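Local coordinates for protein GH26C (Muricauda sp. MAR_2010_75, PDB 6Q78) that is a family 26 glycoside hydrolase that probably cleaves internal beta-1,4-mannosidic linkages in mannans, at residues N264-F276 against R284-N298. Sequence-based numbering, arbitrary orientation.
Sequences NMLFAFSPDNRFF and RYPGDDFVDIMGMDN
Phe-269 meets Tyr-285 in a T-shaped stack: the CD1 edge of the tyrosine points at one face of the phenylalanine, centroids 5.3 Å apart and planes at 84°. With CG anti to the backbone N (chi1 172°), the Phe-269 ring leaves its strand toward the loop before strand 293-298, where Pro-286 CD lies 3.8 Å from its CD1 and both methyls of Val-291 pack on its CB. A broad, apolar ring suits this buried place, and an alanine here would probably leave the Tyr-285 edge without its aromatic face and open a gap beside Pro-286. The tyrosine hydroxyl in turn donates to Asp-288 OD1, itself salt-bridged to Arg-327, which tethers the far end of the ring. At the start of the strand pair, the carboxylate of Asp-292 accepts the backbone N-H of Phe-267 (OD2 to N 2.9 Å) through its anti lone pair, and a water also donates to OD2, while Phe-267 O accepts from the backbone N of both Asp-292 and Ile-293. Strands 265-269 and 293-298 run parallel and, with the short helix 278-281, form a beta-alpha-beta unit of the family 26 TIM barrel. On the other face of the sheet from Phe-269, Ala-268 CB sits 3.8 Å from Ile-293 CB, the small residue leaving room for the branched one. Farther along, Asn-273 ND2 hydrogen-bonds to Asn-298 OD1 at 2.9 Å, the donor standing above the carbonyl plane and the amides nearly perpendicular (87°); Asn-298 ND2 is hydrogen-bonded to Asp-301. Met-296, bent at chi3, makes an oblique Met-aromatic contact with Phe-275. Asp-297 is salt-bridged to Arg-223 and hydrogen-bonded to Thr-334, and its side chain lies about 5 Å from a bound Tris, probably from the crystallisation liquor but consistent with a pocket there.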
ATOM      1  N   ASN A 264       1.943   4.994 -15.518  1.00  9.42           N
ATOM      2  CA  ASN A 264       2.099   5.739 -14.272  1.00  8.81           C
ATOM      3  C   ASN A 264       1.840   4.849 -13.053  1.00  7.67           C
ATOM      4  O   ASN A 264       1.163   5.234 -12.103  1.00  8.20           O
ATOM      5  CB  ASN A 264       1.234   7.014 -14.260  1.00  8.04           C
ATOM      6  CG  ASN A 264      -0.267   6.765 -14.497  1.00  8.16           C
ATOM      7  OD1 ASN A 264      -0.670   6.004 -15.373  1.00  9.96           O
ATOM      8  ND2 ASN A 264      -1.091   7.476 -13.746  1.00  7.60           N
ATOM      9  N   MET A 265       2.392   3.636 -13.071  1.00  9.62           N
ATOM     10  CA  MET A 265       2.181   2.645 -12.014  1.00  8.98           C
ATOM     11  C   MET A 265       3.501   1.990 -11.626  1.00 10.01           C
ATOM     12  O   MET A 265       4.275   1.555 -12.491  1.00 12.35           O
ATOM     13  CB  MET A 265       1.225   1.554 -12.523  1.00 12.21           C
ATOM     14  CG  MET A 265       0.527   0.745 -11.472  1.00 20.66           C
ATOM     15  SD  MET A 265      -0.805  -0.199 -12.292  1.00 12.88           S
ATOM     16  CE  MET A 265      -2.279   0.694 -11.834  1.00 13.24           C
ATOM     17  N   LEU A 266       3.742   1.901 -10.323  1.00  8.72           N
ATOM     18  CA  LEU A 266       4.724   0.996  -9.730  1.00  7.89           C
ATOM     19  C   LEU A 266       3.928  -0.138  -9.090  1.00  8.24           C
ATOM     20  O   LEU A 266       2.756   0.032  -8.730  1.00 10.47           O
ATOM     21  CB  LEU A 266       5.501   1.718  -8.630  1.00  8.86           C
ATOM     22  CG  LEU A 266       6.324   2.956  -9.026  1.00 10.68           C
ATOM     23  CD1 LEU A 266       7.106   3.484  -7.813  1.00 10.48           C
ATOM     24  CD2 LEU A 266       7.340   2.581 -10.126  1.00 11.12           C
ATOM     25  N   PHE A 267       4.550  -1.314  -8.980  1.00  8.23           N
ATOM     26  CA  PHE A 267       3.867  -2.519  -8.508  1.00  8.50           C
ATOM     27  C   PHE A 267       4.451  -3.001  -7.188  1.00 10.15           C
ATOM     28  O   PHE A 267       5.673  -3.191  -7.077  1.00 10.88           O
ATOM     29  CB  PHE A 267       3.983  -3.635  -9.564  1.00  8.36           C
ATOM     30  CG  PHE A 267       3.323  -3.280 -10.856  1.00  8.86           C
ATOM     31  CD1 PHE A 267       1.968  -3.527 -11.050  1.00 10.80           C
ATOM     32  CD2 PHE A 267       4.035  -2.649 -11.858  1.00 11.02           C
ATOM     33  CE1 PHE A 267       1.322  -3.154 -12.244  1.00  9.88           C
ATOM     34  CE2 PHE A 267       3.414  -2.287 -13.049  1.00 11.14           C
ATOM     35  CZ  PHE A 267       2.057  -2.553 -13.227  1.00 10.56           C
ATOM     36  N   ALA A 268       3.576  -3.224  -6.201  1.00  7.74           N
ATOM     37  CA  ALA A 268       3.973  -3.598  -4.844  1.00  8.63           C
ATOM     38  C   ALA A 268       3.413  -4.968  -4.478  1.00  8.62           C
ATOM     39  O   ALA A 268       2.215  -5.205  -4.597  1.00  8.98           O
ATOM     40  CB  ALA A 268       3.441  -2.547  -3.847  1.00  8.00           C
ATOM     41  N   PHE A 269       4.292  -5.837  -3.981  1.00  7.78           N
ATOM     42  CA  PHE A 269       3.995  -7.196  -3.547  1.00  7.63           C
ATOM     43  C   PHE A 269       4.010  -7.199  -2.025  1.00  9.02           C
ATOM     44  O   PHE A 269       5.009  -6.785  -1.422  1.00 11.53           O
ATOM     45  CB  PHE A 269       5.151  -8.084  -4.058  1.00  8.15           C
ATOM     46  CG  PHE A 269       5.152  -9.517  -3.557  1.00  8.58           C
ATOM     47  CD1 PHE A 269       4.327 -10.477  -4.156  1.00 10.05           C
ATOM     48  CD2 PHE A 269       6.050  -9.923  -2.571  1.00 11.71           C
ATOM     49  CE1 PHE A 269       4.367 -11.820  -3.736  1.00  9.83           C
ATOM     50  CE2 PHE A 269       6.087 -11.266  -2.149  1.00 12.37           C
ATOM     51  CZ  PHE A 269       5.239 -12.206  -2.723  1.00 11.07           C
ATOM     52  N   SER A 270       2.962  -7.708  -1.387  1.00  7.64           N
ATOM     53  CA  SER A 270       2.936  -7.663   0.081  1.00 10.16           C
ATOM     54  C   SER A 270       2.142  -8.790   0.709  1.00  9.06           C
ATOM     55  O   SER A 270       0.901  -8.750   0.755  1.00  9.06           O
ATOM     56  CB  SER A 270       2.465  -6.311   0.606  1.00 12.31           C
ATOM     57  OG  SER A 270       1.120  -6.129   0.233  1.00 11.20           O
ATOM     58  N   PRO A 271       2.828  -9.788   1.264  1.00  8.58           N
ATOM     59  CA  PRO A 271       2.166 -10.748   2.164  1.00  8.94           C
ATOM     60  C   PRO A 271       1.824 -10.046   3.470  1.00  8.92           C
ATOM     61  O   PRO A 271       2.177  -8.871   3.684  1.00  9.97           O
ATOM     62  CB  PRO A 271       3.250 -11.801   2.427  1.00  9.60           C
ATOM     63  CG  PRO A 271       4.571 -11.000   2.280  1.00 13.18           C
ATOM     64  CD  PRO A 271       4.281 -10.008   1.138  1.00  8.96           C
ATOM     65  N   ASP A 272       1.142 -10.774   4.348  1.00  9.29           N
ATOM     66  CA  ASP A 272       1.015 -10.374   5.742  1.00  9.53           C
ATOM     67  C   ASP A 272       2.316 -10.773   6.430  1.00 13.13           C
ATOM     68  O   ASP A 272       3.376 -10.584   5.834  1.00 12.53           O
ATOM     69  CB  ASP A 272      -0.206 -11.045   6.352  1.00  9.89           C
ATOM     70  CG  ASP A 272      -0.760 -10.298   7.538  1.00 14.12           C
ATOM     71  OD1 ASP A 272      -0.325 -10.612   8.669  1.00 13.98           O
ATOM     72  OD2 ASP A 272      -1.652  -9.433   7.358  1.00 15.46           O
ATOM     73  N   ASN A 273       2.272 -11.270   7.664  1.00 11.17           N
ATOM     74  CA  ASN A 273       3.494 -11.448   8.454  1.00 11.34           C
ATOM     75  C   ASN A 273       3.861 -12.913   8.686  1.00 12.11           C
ATOM     76  O   ASN A 273       4.634 -13.209   9.605  1.00 12.80           O
ATOM     77  CB  ASN A 273       3.376 -10.729   9.800  1.00 12.20           C
ATOM     78  CG  ASN A 273       2.347 -11.400  10.705  1.00 14.60           C
ATOM     79  OD1 ASN A 273       1.870 -12.488  10.395  1.00 14.70           O
ATOM     80  ND2 ASN A 273       2.043 -10.791  11.830  1.00 14.05           N
ATOM     81  N   ARG A 274       3.353 -13.816   7.850  1.00 14.75           N
ATOM     82  CA  ARG A 274       3.435 -15.254   8.095  1.00 12.83           C
ATOM     83  C   ARG A 274       4.650 -15.861   7.387  1.00 15.69           C
ATOM     84  O   ARG A 274       4.551 -16.770   6.578  1.00 14.30           O
ATOM     85  CB  ARG A 274       2.146 -15.939   7.661  1.00 13.17           C
ATOM     86  CG  ARG A 274       0.959 -15.494   8.519  1.00 16.36           C
ATOM     87  CD  ARG A 274      -0.349 -15.972   7.866  1.00 19.67           C
ATOM     88  NE  ARG A 274      -0.389 -17.423   7.901  1.00 22.10           N
ATOM     89  CZ  ARG A 274      -0.908 -18.137   8.893  1.00 33.20           C
ATOM     90  NH1 ARG A 274      -1.437 -17.536   9.952  1.00 25.09           N
ATOM     91  NH2 ARG A 274      -0.896 -19.459   8.825  1.00 42.94           N
ATOM     92  N   PHE A 275       5.818 -15.305   7.709  1.00 14.25           N
ATOM     93  CA  PHE A 275       7.078 -15.831   7.221  1.00 13.77           C
ATOM     94  C   PHE A 275       8.175 -15.486   8.219  1.00 14.34           C
ATOM     95  O   PHE A 275       8.093 -14.489   8.947  1.00 14.13           O
ATOM     96  CB  PHE A 275       7.405 -15.247   5.828  1.00 13.12           C
ATOM     97  CG  PHE A 275       7.637 -13.767   5.831  1.00 12.52           C
ATOM     98  CD1 PHE A 275       8.918 -13.227   5.993  1.00 12.78           C
ATOM     99  CD2 PHE A 275       6.571 -12.897   5.656  1.00 13.20           C
ATOM    100  CE1 PHE A 275       9.126 -11.844   5.974  1.00 12.27           C
ATOM    101  CE2 PHE A 275       6.784 -11.514   5.662  1.00 11.25           C
ATOM    102  CZ  PHE A 275       8.060 -10.996   5.835  1.00 13.52           C
ATOM    103  N   PHE A 276       9.218 -16.318   8.215  1.00 15.14           N
ATOM    104  CA  PHE A 276      10.381 -16.126   9.062  1.00 15.84           C
ATOM    105  C   PHE A 276      11.679 -16.219   8.289  1.00 19.46           C
ATOM    106  O   PHE A 276      12.752 -16.217   8.915  1.00 18.99           O
ATOM    107  CB  PHE A 276      10.435 -17.195  10.158  1.00 17.17           C
ATOM    108  CG  PHE A 276       9.334 -17.092  11.156  1.00 26.81           C
ATOM    109  CD1 PHE A 276       9.496 -16.333  12.292  1.00 28.93           C
ATOM    110  CD2 PHE A 276       8.144 -17.773  10.962  1.00 29.42           C
ATOM    111  CE1 PHE A 276       8.501 -16.236  13.224  1.00 31.64           C
ATOM    112  CE2 PHE A 276       7.134 -17.673  11.890  1.00 35.06           C
ATOM    113  CZ  PHE A 276       7.315 -16.902  13.025  1.00 35.82           C
ATOM    114  N   ARG A 284       5.608 -17.197  -3.044  1.00 11.67           N
ATOM    115  CA  ARG A 284       4.687 -16.845  -4.126  1.00 11.98           C
ATOM    116  C   ARG A 284       5.101 -15.569  -4.850  1.00 12.84           C
ATOM    117  O   ARG A 284       4.258 -14.922  -5.483  1.00 14.01           O
ATOM    118  CB  ARG A 284       3.249 -16.738  -3.599  1.00 12.69           C
ATOM    119  CG  ARG A 284       2.743 -18.080  -3.110  1.00 17.72           C
ATOM    120  CD  ARG A 284       1.309 -18.083  -2.511  1.00 15.32           C
ATOM    121  NE  ARG A 284       1.017 -19.471  -2.176  1.00 14.22           N
ATOM    122  CZ  ARG A 284      -0.053 -20.160  -2.541  1.00 14.10           C
ATOM    123  NH1 ARG A 284      -1.034 -19.570  -3.209  1.00 16.85           N
ATOM    124  NH2 ARG A 284      -0.134 -21.456  -2.230  1.00 17.06           N
ATOM    125  N   TYR A 285       6.376 -15.189  -4.743  1.00 12.92           N
ATOM    126  CA  TYR A 285       6.877 -13.994  -5.414  1.00 12.59           C
ATOM    127  C   TYR A 285       6.938 -14.227  -6.917  1.00 11.68           C
ATOM    128  O   TYR A 285       7.442 -15.275  -7.373  1.00 13.28           O
ATOM    129  CB  TYR A 285       8.258 -13.700  -4.848  1.00 11.12           C
ATOM    130  CG  TYR A 285       9.001 -12.518  -5.429  1.00 12.92           C
ATOM    131  CD1 TYR A 285       8.650 -11.212  -5.100  1.00 14.59           C
ATOM    132  CD2 TYR A 285      10.078 -12.720  -6.283  1.00 13.86           C
ATOM    133  CE1 TYR A 285       9.365 -10.128  -5.631  1.00 14.88           C
ATOM    134  CE2 TYR A 285      10.793 -11.660  -6.819  1.00 13.43           C
ATOM    135  CZ  TYR A 285      10.423 -10.368  -6.491  1.00 13.62           C
ATOM    136  OH  TYR A 285      11.152  -9.296  -7.001  1.00 16.59           O
ATOM    137  N   PRO A 286       6.381 -13.316  -7.721  1.00 12.08           N
ATOM    138  CA  PRO A 286       6.277 -13.558  -9.157  1.00 11.32           C
ATOM    139  C   PRO A 286       7.512 -13.205  -9.960  1.00 14.25           C
ATOM    140  O   PRO A 286       7.516 -13.432 -11.174  1.00 18.94           O
ATOM    141  CB  PRO A 286       5.097 -12.675  -9.567  1.00 10.93           C
ATOM    142  CG  PRO A 286       5.196 -11.517  -8.622  1.00 11.43           C
ATOM    143  CD  PRO A 286       5.570 -12.157  -7.296  1.00 13.90           C
ATOM    144  N   GLY A 287       8.566 -12.691  -9.336  1.00 13.70           N
ATOM    145  CA  GLY A 287       9.757 -12.429 -10.110  1.00 12.88           C
ATOM    146  C   GLY A 287      10.159 -10.981 -10.107  1.00 12.44           C
ATOM    147  O   GLY A 287       9.307 -10.099 -10.047  1.00 12.44           O
ATOM    148  N   ASP A 288      11.472 -10.742 -10.235  1.00 14.11           N
ATOM    149  CA  ASP A 288      11.992  -9.379 -10.206  1.00 12.81           C
ATOM    150  C   ASP A 288      11.488  -8.539 -11.373  1.00 13.20           C
ATOM    151  O   ASP A 288      11.469  -7.312 -11.275  1.00 15.35           O
ATOM    152  CB  ASP A 288      13.528  -9.405 -10.262  1.00 17.06           C
ATOM    153  CG  ASP A 288      14.181  -9.951  -8.989  1.00 19.66           C
ATOM    154  OD1 ASP A 288      13.535 -10.032  -7.929  1.00 17.95           O
ATOM    155  OD2 ASP A 288      15.397 -10.293  -9.069  1.00 24.54           O
ATOM    156  N   ASP A 289      11.122  -9.163 -12.497  1.00 15.15           N
ATOM    157  CA  ASP A 289      10.548  -8.416 -13.622  1.00 16.22           C
ATOM    158  C   ASP A 289       9.122  -7.929 -13.364  1.00 12.00           C
ATOM    159  O   ASP A 289       8.561  -7.220 -14.212  1.00 14.96           O
ATOM    160  CB  ASP A 289      10.537  -9.284 -14.890  1.00 19.83           C
ATOM    161  CG  ASP A 289      11.925  -9.596 -15.387  1.00 29.74           C
ATOM    162  OD1 ASP A 289      12.067 -10.545 -16.180  1.00 33.80           O
ATOM    163  OD2 ASP A 289      12.867  -8.894 -14.976  1.00 27.06           O
ATOM    164  N   PHE A 290       8.532  -8.269 -12.228  1.00 11.41           N
ATOM    165  CA  PHE A 290       7.120  -8.018 -11.987  1.00 12.08           C
ATOM    166  C   PHE A 290       6.843  -7.214 -10.727  1.00 10.24           C
ATOM    167  O   PHE A 290       5.686  -6.868 -10.484  1.00 11.52           O
ATOM    168  CB  PHE A 290       6.379  -9.368 -11.918  1.00 11.03           C
ATOM    169  CG  PHE A 290       6.359 -10.089 -13.217  1.00 11.78           C
ATOM    170  CD1 PHE A 290       5.457  -9.725 -14.211  1.00 12.55           C
ATOM    171  CD2 PHE A 290       7.293 -11.082 -13.492  1.00 14.15           C
ATOM    172  CE1 PHE A 290       5.468 -10.365 -15.446  1.00 13.53           C
ATOM    173  CE2 PHE A 290       7.280 -11.737 -14.719  1.00 13.18           C
ATOM    174  CZ  PHE A 290       6.379 -11.368 -15.694  1.00 13.39           C
ATOM    175  N   VAL A 291       7.863  -6.872  -9.942  1.00 10.05           N
ATOM    176  CA  VAL A 291       7.661  -6.230  -8.644  1.00 10.22           C
ATOM    177  C   VAL A 291       8.643  -5.070  -8.532  1.00  9.50           C
ATOM    178  O   VAL A 291       9.838  -5.249  -8.799  1.00 10.08           O
ATOM    179  CB  VAL A 291       7.888  -7.223  -7.492  1.00 11.37           C
ATOM    180  CG1 VAL A 291       7.875  -6.475  -6.168  1.00 11.24           C
ATOM    181  CG2 VAL A 291       6.827  -8.325  -7.506  1.00 11.31           C
ATOM    182  N   ASP A 292       8.136  -3.901  -8.104  1.00  9.32           N
ATOM    183  CA  ASP A 292       8.976  -2.730  -7.805  1.00 10.27           C
ATOM    184  C   ASP A 292       9.199  -2.535  -6.310  1.00  8.77           C
ATOM    185  O   ASP A 292      10.286  -2.116  -5.881  1.00  9.43           O
ATOM    186  CB  ASP A 292       8.295  -1.464  -8.308  1.00  8.88           C
ATOM    187  CG  ASP A 292       8.249  -1.374  -9.833  1.00 12.36           C
ATOM    188  OD1 ASP A 292       9.350  -1.443 -10.472  1.00 12.99           O
ATOM    189  OD2 ASP A 292       7.126  -1.219 -10.381  1.00 11.40           O
ATOM    190  N   ILE A 293       8.147  -2.768  -5.520  1.00  9.13           N
ATOM    191  CA  ILE A 293       8.164  -2.557  -4.075  1.00  8.07           C
ATOM    192  C   ILE A 293       7.930  -3.899  -3.397  1.00  8.80           C
ATOM    193  O   ILE A 293       6.941  -4.580  -3.689  1.00  9.58           O
ATOM    194  CB  ILE A 293       7.121  -1.516  -3.642  1.00 10.08           C
ATOM    195  CG1 ILE A 293       7.571  -0.136  -4.161  1.00 16.62           C
ATOM    196  CG2 ILE A 293       6.967  -1.558  -2.095  1.00 10.89           C
ATOM    197  CD1 ILE A 293       6.457   0.820  -4.571  1.00 22.33           C
ATOM    198  N   MET A 294       8.848  -4.279  -2.527  1.00  9.84           N
ATOM    199  CA  MET A 294       8.711  -5.473  -1.696  1.00  8.47           C
ATOM    200  C   MET A 294       8.166  -5.007  -0.362  1.00 11.95           C
ATOM    201  O   MET A 294       8.853  -4.301   0.391  1.00 10.65           O
ATOM    202  CB  MET A 294      10.066  -6.156  -1.500  1.00  9.74           C
ATOM    203  CG  MET A 294      10.484  -6.940  -2.705  1.00 12.93           C
ATOM    204  SD  MET A 294      12.155  -7.555  -2.519  1.00 16.87           S
ATOM    205  CE  MET A 294      11.996  -9.010  -3.581  1.00 18.05           C
ATOM    206  N   GLY A 295       6.928  -5.391  -0.068  1.00  9.28           N
ATOM    207  CA  GLY A 295       6.277  -4.983   1.155  1.00  8.20           C
ATOM    208  C   GLY A 295       5.885  -6.159   2.043  1.00  9.57           C
ATOM    209  O   GLY A 295       6.085  -7.337   1.722  1.00  9.96           O
ATOM    210  N   MET A 296       5.368  -5.802   3.210  1.00  8.83           N
ATOM    211  CA  MET A 296       4.648  -6.738   4.067  1.00  9.80           C
ATOM    212  C   MET A 296       3.687  -5.923   4.918  1.00  9.64           C
ATOM    213  O   MET A 296       3.923  -4.735   5.180  1.00  9.59           O
ATOM    214  CB  MET A 296       5.573  -7.553   4.985  1.00  8.98           C
ATOM    215  CG  MET A 296       6.259  -6.654   6.022  1.00  8.79           C
ATOM    216  SD  MET A 296       7.254  -7.603   7.197  1.00 13.80           S
ATOM    217  CE  MET A 296       5.984  -8.677   7.954  1.00 12.36           C
ATOM    218  N   ASP A 297       2.597  -6.567   5.319  1.00  8.34           N
ATOM    219  CA  ASP A 297       1.664  -6.013   6.291  1.00  8.49           C
ATOM    220  C   ASP A 297       1.917  -6.668   7.646  1.00 11.33           C
ATOM    221  O   ASP A 297       2.174  -7.876   7.738  1.00 12.43           O
ATOM    222  CB  ASP A 297       0.214  -6.246   5.864  1.00  9.34           C
ATOM    223  CG  ASP A 297      -0.125  -5.522   4.571  1.00  8.61           C
ATOM    224  OD1 ASP A 297       0.724  -4.739   4.120  1.00 10.11           O
ATOM    225  OD2 ASP A 297      -1.238  -5.706   4.053  1.00  8.92           O
ATOM    226  N   ASN A 298       1.860  -5.875   8.714  1.00  9.94           N
ATOM    227  CA  ASN A 298       2.067  -6.467  10.035  1.00 10.39           C
ATOM    228  C   ASN A 298       1.275  -5.714  11.096  1.00  9.41           C
ATOM    229  O   ASN A 298       1.706  -4.643  11.556  1.00 11.28           O
ATOM    230  CB  ASN A 298       3.540  -6.521  10.384  1.00 10.49           C
ATOM    231  CG  ASN A 298       3.843  -7.538  11.484  1.00 12.63           C
ATOM    232  OD1 ASN A 298       2.925  -8.007  12.168  1.00 12.21           O
ATOM    233  ND2 ASN A 298       5.138  -7.905  11.647  1.00 12.09           N
TER
HETATM  234  O   HOH W   1       7.212   0.112 -12.917  1.00 15.59           O